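PDB 4KKM: polyprenyl synthetase from Zymomonas mobilis subsp. mobilis, which probably catalyses chain-elongating condensation of isoprenoid diphosphates, as a magnesium-dependent prenyltransferase of the FPP/GGPP synthase family. Local coordinates for residues D108-M113 against A132-S137. Residues are numbered along the deposited sequence; the frame is centred on the assembly and turned at random.
Sequences DDMPCM and ASAVLS. With CA (calcium ion), chain D.
M110 reaches from the turn after helix 87-109 to the side of helix 131-150, where its sulfur settles over A134 and V135. M110 SD lies 3.8 Å from A134 CB and 3.7 Å from V135 CG2. The chain leaves the backbone with CG anti to the carbonyl carbon (chi1 -61°), runs extended to SD, then bends at chi3, which brings M110 CE within 4.1 Å of V135 CG2, the two side chains crossing at about a right angle. On the valine, the branch in contact is CG2, the methyl beside its own backbone N. No hydrogen bond joins the two segments; all three touching residues are buried, and the contact is purely apolar. Shortened to an alanine, M110 would lose its sulfur, which would probably leave A134 CB and V135 CG2 without their neighbour and open a gap between turn and helix. V135 of the second subunit also packs on M110, while A134 is covered further by I106 and by V125 and H126 of helix 125-128. Behind the methionine the chain makes a type I beta turn from M110 to M113, closed by M113 N to M110 O at 2.8 Å. Two residues before M110, D108 OD1 binds the calcium ion at 2.4 Å, and D114 OD1 is a second ligand. The DDMPCMD sequence is the first aspartate-rich motif of trans-prenyltransferases, at the end of a helix in the all-helical isoprenoid synthase fold; here M110 ties this metal-binding segment to helix 131-150 at the subunit interface.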
loop_
_atom_site.group_PDB
_atom_site.type_symbol
_atom_site.label_atom_id
_atom_site.label_comp_id
_atom_site.label_asym_id
_atom_site.label_seq_id
_atom_site.Cartn_x
_atom_site.Cartn_y
_atom_site.Cartn_z
ATOM N N ASP B 108 6.582 4.317 -11.453
ATOM C CA ASP B 108 7.390 5.418 -11.980
ATOM C C ASP B 108 7.694 5.271 -13.474
ATOM O O ASP B 108 7.842 6.262 -14.183
ATOM C CB ASP B 108 8.696 5.555 -11.193
ATOM C CG ASP B 108 9.466 6.817 -11.549
ATOM O OD1 ASP B 108 8.975 7.924 -11.235
ATOM O OD2 ASP B 108 10.559 6.696 -12.141
ATOM N N ASP B 109 7.798 4.034 -13.948
ATOM C CA ASP B 109 8.163 3.781 -15.339
ATOM C C ASP B 109 7.011 4.033 -16.310
ATOM O O ASP B 109 7.239 4.229 -17.501
ATOM C CB ASP B 109 8.683 2.349 -15.516
ATOM C CG ASP B 109 10.046 2.138 -14.874
ATOM O OD1 ASP B 109 10.801 3.127 -14.749
ATOM O OD2 ASP B 109 10.360 0.986 -14.500
ATOM N N MET B 110 5.785 4.032 -15.792
ATOM C CA MET B 110 4.579 4.140 -16.622
ATOM C C MET B 110 4.562 5.423 -17.471
ATOM O O MET B 110 5.206 6.415 -17.108
ATOM C CB MET B 110 3.322 4.020 -15.747
ATOM C CG MET B 110 3.227 2.680 -15.028
ATOM S SD MET B 110 1.703 2.366 -14.091
ATOM C CE MET B 110 1.470 3.939 -13.252
ATOM N N PRO B 111 3.853 5.390 -18.620
ATOM C CA PRO B 111 3.763 6.528 -19.550
ATOM C C PRO B 111 3.338 7.829 -18.874
ATOM O O PRO B 111 3.784 8.907 -19.278
ATOM C CB PRO B 111 2.676 6.082 -20.534
ATOM C CG PRO B 111 2.790 4.609 -20.555
ATOM C CD PRO B 111 3.147 4.208 -19.148
ATOM N N CYS B 112 2.482 7.719 -17.863
ATOM C CA CYS B 112 2.027 8.877 -17.105
ATOM C C CYS B 112 3.201 9.557 -16.412
ATOM O O CYS B 112 3.202 10.771 -16.216
ATOM C CB CYS B 112 0.982 8.460 -16.065
ATOM S SG CYS B 112 0.528 6.711 -16.127
ATOM N N MET B 113 4.208 8.768 -16.053
ATOM C CA MET B 113 5.339 9.286 -15.300
ATOM C C MET B 113 6.577 9.477 -16.180
ATOM O O MET B 113 6.659 10.445 -16.935
ATOM C CB MET B 113 5.633 8.372 -14.112
ATOM C CG MET B 113 4.381 7.875 -13.398
ATOM S SD MET B 113 3.870 8.896 -12.004
ATOM C CE MET B 113 5.399 8.982 -11.071
ATOM N N ALA B 132 -2.344 -1.330 -17.600
ATOM C CA ALA B 132 -3.202 -1.727 -16.487
ATOM C C ALA B 132 -2.510 -2.726 -15.563
ATOM O O ALA B 132 -2.636 -2.652 -14.338
ATOM C CB ALA B 132 -4.511 -2.294 -17.011
ATOM N N SER B 133 -1.777 -3.664 -16.151
ATOM C CA SER B 133 -1.065 -4.653 -15.355
ATOM C C SER B 133 0.031 -4.002 -14.510
ATOM O O SER B 133 0.338 -4.470 -13.419
ATOM C CB SER B 133 -0.473 -5.743 -16.253
ATOM O OG SER B 133 -1.501 -6.510 -16.864
ATOM N N ALA B 134 0.634 -2.937 -15.021
ATOM C CA ALA B 134 1.650 -2.222 -14.258
ATOM C C ALA B 134 1.014 -1.509 -13.070
ATOM O O ALA B 134 1.552 -1.523 -11.969
ATOM C CB ALA B 134 2.404 -1.234 -15.145
ATOM N N VAL B 135 -0.132 -0.879 -13.294
ATOM C CA VAL B 135 -0.840 -0.228 -12.195
ATOM C C VAL B 135 -1.150 -1.245 -11.086
ATOM O O VAL B 135 -0.808 -1.031 -9.923
ATOM C CB VAL B 135 -2.145 0.436 -12.675
ATOM C CG1 VAL B 135 -2.945 0.968 -11.487
ATOM C CG2 VAL B 135 -1.842 1.549 -13.681
ATOM N N LEU B 136 -1.773 -2.359 -11.466
ATOM C CA LEU B 136 -2.227 -3.367 -10.502
ATOM C C LEU B 136 -1.094 -4.129 -9.821
ATOM O O LEU B 136 -1.135 -4.356 -8.609
ATOM C CB LEU B 136 -3.194 -4.354 -11.170
ATOM C CG LEU B 136 -4.529 -3.763 -11.641
ATOM C CD1 LEU B 136 -5.443 -4.852 -12.194
ATOM C CD2 LEU B 136 -5.227 -2.998 -10.513
ATOM N N SER B 137 -0.082 -4.532 -10.584
ATOM C CA SER B 137 1.036 -5.261 -9.981
ATOM C C SER B 137 1.741 -4.399 -8.936
ATOM O O SER B 137 2.149 -4.892 -7.878
ATOM C CB SER B 137 2.024 -5.756 -11.052
ATOM O OG SER B 137 2.564 -4.676 -11.807
HETATM CA CA CA D . 10.039 9.951 -12.087
#